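Long-range contact in pyruvate carboxylase n-terminal domain (Aquifex aeolicus, PDB 1ULZ), which belongs to the biotin carboxylase family and contains an ATP-grasp domain, serving as the biotin carboxylase subunit of pyruvate carboxylase: residues 208-213 / 273-278. The protein carries 1 engineered substitution. Numbering follows the deposited sequence.
Sequences IEYQVL and MEFIAD
Ile-208 and Phe-275, like Tyr-210 and Met-273, form hydrogen-bonded pairs of an antiparallel ladder in which the strand axes come within 4.7 Å at 152°, the non-hydrogen-bonded pair Glu-209 and Glu-274 lying between them. Each of these hydrogen-bonded pairs is closed by two backbone hydrogen bonds, from 2.8 Å for Phe-275 N to Ile-208 O up to 3.1 Å for Ile-208 N to Phe-275 O. On one face the two glutamates run side by side, Glu-209 OE2 lying 3.2 Å from Glu-274 OE1 with the carboxylate planes 22° apart. Such buried acids need donors: His-207 hydrogen-bonds Glu-209 OE2, Arg-226 makes a salt bridge to OE1, Asn-289 hydrogen-bonds Glu-274 OE1, and Lys-236 makes long, weak ion pairs with both, probably easing their repulsion. The other face is largely apolar. Here Tyr-210 CD1 meets Phe-275 CE1 obliquely at 4.1 Å, and branched Ile-208 reaches diagonally, CG1 to Ala-277 CB at 3.6 Å, where a small methyl fits. Phe-275 CG lies beside its own backbone N (chi1 -61°), which leaves Ile-208 O at the edge of the ring, in its plane. The Tyr-210 hydroxyl is the polar exception, hydrogen-bonded to Arg-251 O. Helix 248-264 packs on this face through Tyr-254 and Val-258, while strands 220-232 and 283-289 flank the pair in the antiparallel sheet of the ATP-grasp domain.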
ATOM      1  N   ILE A 208     -10.959 -12.699 -19.285  1.00 26.97           N
ATOM      2  CA  ILE A 208      -9.718 -13.089 -18.620  1.00 25.15           C
ATOM      3  C   ILE A 208      -8.569 -12.556 -19.476  1.00 27.05           C
ATOM      4  O   ILE A 208      -8.537 -12.786 -20.687  1.00 27.07           O
ATOM      5  CB  ILE A 208      -9.581 -14.626 -18.522  1.00 24.21           C
ATOM      6  CG1 ILE A 208     -10.761 -15.229 -17.750  1.00 22.05           C
ATOM      7  CG2 ILE A 208      -8.253 -14.981 -17.863  1.00 23.96           C
ATOM      8  CD1 ILE A 208     -10.777 -14.923 -16.269  1.00 19.36           C
ATOM      9  N   GLU A 209      -7.624 -11.851 -18.858  1.00 25.30           N
ATOM     10  CA  GLU A 209      -6.519 -11.292 -19.620  1.00 24.57           C
ATOM     11  C   GLU A 209      -5.158 -11.533 -18.989  1.00 25.30           C
ATOM     12  O   GLU A 209      -4.998 -11.467 -17.766  1.00 25.17           O
ATOM     13  CB  GLU A 209      -6.742  -9.791 -19.834  1.00 25.84           C
ATOM     14  CG  GLU A 209      -6.614  -8.936 -18.583  1.00 27.05           C
ATOM     15  CD  GLU A 209      -6.958  -7.472 -18.831  1.00 28.18           C
ATOM     16  OE1 GLU A 209      -6.464  -6.612 -18.067  1.00 28.86           O
ATOM     17  OE2 GLU A 209      -7.724  -7.180 -19.777  1.00 26.31           O
ATOM     18  N   TYR A 210      -4.175 -11.811 -19.841  1.00 23.65           N
ATOM     19  CA  TYR A 210      -2.819 -12.065 -19.386  1.00 23.56           C
ATOM     20  C   TYR A 210      -1.892 -10.864 -19.520  1.00 22.85           C
ATOM     21  O   TYR A 210      -1.906 -10.150 -20.533  1.00 24.36           O
ATOM     22  CB  TYR A 210      -2.212 -13.252 -20.145  1.00 23.32           C
ATOM     23  CG  TYR A 210      -2.431 -14.592 -19.480  1.00 23.39           C
ATOM     24  CD1 TYR A 210      -3.633 -15.285 -19.625  1.00 21.81           C
ATOM     25  CD2 TYR A 210      -1.444 -15.150 -18.677  1.00 22.02           C
ATOM     26  CE1 TYR A 210      -3.840 -16.496 -18.986  1.00 22.02           C
ATOM     27  CE2 TYR A 210      -1.639 -16.357 -18.033  1.00 23.51           C
ATOM     28  CZ  TYR A 210      -2.836 -17.029 -18.186  1.00 23.10           C
ATOM     29  OH  TYR A 210      -3.021 -18.227 -17.532  1.00 23.09           O
ATOM     30  N   GLN A 211      -1.080 -10.653 -18.490  1.00 22.28           N
ATOM     31  CA  GLN A 211      -0.110  -9.567 -18.484  1.00 21.04           C
ATOM     32  C   GLN A 211       1.195 -10.091 -19.082  1.00 21.17           C
ATOM     33  O   GLN A 211       1.724 -11.114 -18.644  1.00 20.54           O
ATOM     34  CB  GLN A 211       0.146  -9.080 -17.055  1.00 19.79           C
ATOM     35  CG  GLN A 211       1.199  -7.985 -16.951  1.00 18.93           C
ATOM     36  CD  GLN A 211       0.827  -6.734 -17.725  1.00 20.49           C
ATOM     37  OE1 GLN A 211      -0.189  -6.101 -17.448  1.00 20.76           O
ATOM     38  NE2 GLN A 211       1.651  -6.373 -18.707  1.00 18.75           N
ATOM     39  N   VAL A 212       1.710  -9.390 -20.084  1.00 20.49           N
ATOM     40  CA  VAL A 212       2.957  -9.789 -20.727  1.00 20.78           C
ATOM     41  C   VAL A 212       4.045  -8.756 -20.438  1.00 20.49           C
ATOM     42  O   VAL A 212       3.754  -7.575 -20.280  1.00 19.65           O
ATOM     43  CB  VAL A 212       2.770  -9.905 -22.254  1.00 22.03           C
ATOM     44  CG1 VAL A 212       4.064 -10.347 -22.910  1.00 22.06           C
ATOM     45  CG2 VAL A 212       1.650 -10.883 -22.559  1.00 21.64           C
ATOM     46  N   LEU A 213       5.294  -9.208 -20.355  1.00 20.18           N
ATOM     47  CA  LEU A 213       6.419  -8.310 -20.101  1.00 20.37           C
ATOM     48  C   LEU A 213       7.688  -8.953 -20.648  1.00 21.29           C
ATOM     49  O   LEU A 213       8.052 -10.067 -20.267  1.00 21.81           O
ATOM     50  CB  LEU A 213       6.579  -8.041 -18.592  1.00 20.45           C
ATOM     51  CG  LEU A 213       7.582  -6.953 -18.173  1.00 20.35           C
ATOM     52  CD1 LEU A 213       7.133  -5.612 -18.717  1.00 18.08           C
ATOM     53  CD2 LEU A 213       7.694  -6.891 -16.651  1.00 20.47           C
ATOM     54  N   MET A 273      -2.808  -9.576 -23.342  1.00 24.30           N
ATOM     55  CA  MET A 273      -3.557 -10.383 -24.301  1.00 24.80           C
ATOM     56  C   MET A 273      -4.911 -10.672 -23.661  1.00 24.80           C
ATOM     57  O   MET A 273      -4.991 -11.329 -22.619  1.00 22.81           O
ATOM     58  CB  MET A 273      -2.834 -11.700 -24.619  1.00 26.17           C
ATOM     59  CG  MET A 273      -1.503 -11.542 -25.364  1.00 29.48           C
ATOM     60  SD  MET A 273      -1.169 -12.924 -26.532  1.00 32.35           S
ATOM     61  CE  MET A 273      -1.190 -14.288 -25.479  1.00 34.83           C
ATOM     62  N   GLU A 274      -5.969 -10.159 -24.277  1.00 23.65           N
ATOM     63  CA  GLU A 274      -7.317 -10.348 -23.760  1.00 25.61           C
ATOM     64  C   GLU A 274      -8.007 -11.584 -24.337  1.00 24.62           C
ATOM     65  O   GLU A 274      -7.949 -11.833 -25.541  1.00 22.72           O
ATOM     66  CB  GLU A 274      -8.150  -9.081 -24.024  1.00 27.58           C
ATOM     67  CG  GLU A 274      -7.575  -7.845 -23.308  1.00 32.37           C
ATOM     68  CD  GLU A 274      -8.474  -6.612 -23.356  1.00 36.23           C
ATOM     69  OE1 GLU A 274      -8.205  -5.664 -22.579  1.00 36.23           O
ATOM     70  OE2 GLU A 274      -9.434  -6.578 -24.159  1.00 36.42           O
ATOM     71  N   PHE A 275      -8.631 -12.364 -23.455  1.00 23.92           N
ATOM     72  CA  PHE A 275      -9.355 -13.583 -23.824  1.00 24.92           C
ATOM     73  C   PHE A 275     -10.762 -13.541 -23.230  1.00 26.52           C
ATOM     74  O   PHE A 275     -11.093 -12.669 -22.428  1.00 25.65           O
ATOM     75  CB  PHE A 275      -8.704 -14.846 -23.233  1.00 24.41           C
ATOM     76  CG  PHE A 275      -7.289 -15.105 -23.674  1.00 25.27           C
ATOM     77  CD1 PHE A 275      -6.230 -14.421 -23.106  1.00 24.77           C
ATOM     78  CD2 PHE A 275      -7.020 -16.074 -24.628  1.00 25.33           C
ATOM     79  CE1 PHE A 275      -4.924 -14.702 -23.479  1.00 26.67           C
ATOM     80  CE2 PHE A 275      -5.718 -16.359 -25.005  1.00 26.33           C
ATOM     81  CZ  PHE A 275      -4.669 -15.673 -24.431  1.00 25.40           C
ATOM     82  N   ILE A 276     -11.586 -14.500 -23.640  1.00 28.41           N
ATOM     83  CA  ILE A 276     -12.921 -14.661 -23.087  1.00 29.57           C
ATOM     84  C   ILE A 276     -12.890 -16.098 -22.608  1.00 29.63           C
ATOM     85  O   ILE A 276     -12.363 -16.973 -23.293  1.00 30.66           O
ATOM     86  CB  ILE A 276     -14.045 -14.481 -24.127  1.00 30.30           C
ATOM     87  CG1 ILE A 276     -13.810 -15.384 -25.333  1.00 32.11           C
ATOM     88  CG2 ILE A 276     -14.133 -13.033 -24.544  1.00 31.46           C
ATOM     89  CD1 ILE A 276     -14.866 -15.227 -26.392  1.00 31.86           C
ATOM     90  N   ALA A 277     -13.416 -16.348 -21.418  1.00 30.87           N
ATOM     91  CA  ALA A 277     -13.409 -17.701 -20.881  1.00 31.58           C
ATOM     92  C   ALA A 277     -14.822 -18.231 -20.794  1.00 32.67           C
ATOM     93  O   ALA A 277     -15.758 -17.471 -20.537  1.00 31.73           O
ATOM     94  CB  ALA A 277     -12.764 -17.714 -19.504  1.00 30.49           C
ATOM     95  N   ASP A 278     -14.983 -19.532 -21.014  1.00 33.62           N
ATOM     96  CA  ASP A 278     -16.307 -20.124 -20.927  1.00 35.92           C
ATOM     97  C   ASP A 278     -16.477 -20.660 -19.514  1.00 37.24           C
ATOM     98  O   ASP A 278     -15.554 -20.575 -18.695  1.00 35.25           O
ATOM     99  CB  ASP A 278     -16.489 -21.251 -21.959  1.00 36.45           C
ATOM    100  CG  ASP A 278     -15.538 -22.414 -21.744  1.00 36.18           C
ATOM    101  OD1 ASP A 278     -15.122 -22.649 -20.593  1.00 37.51           O
ATOM    102  OD2 ASP A 278     -15.222 -23.117 -22.729  1.00 38.76           O
TER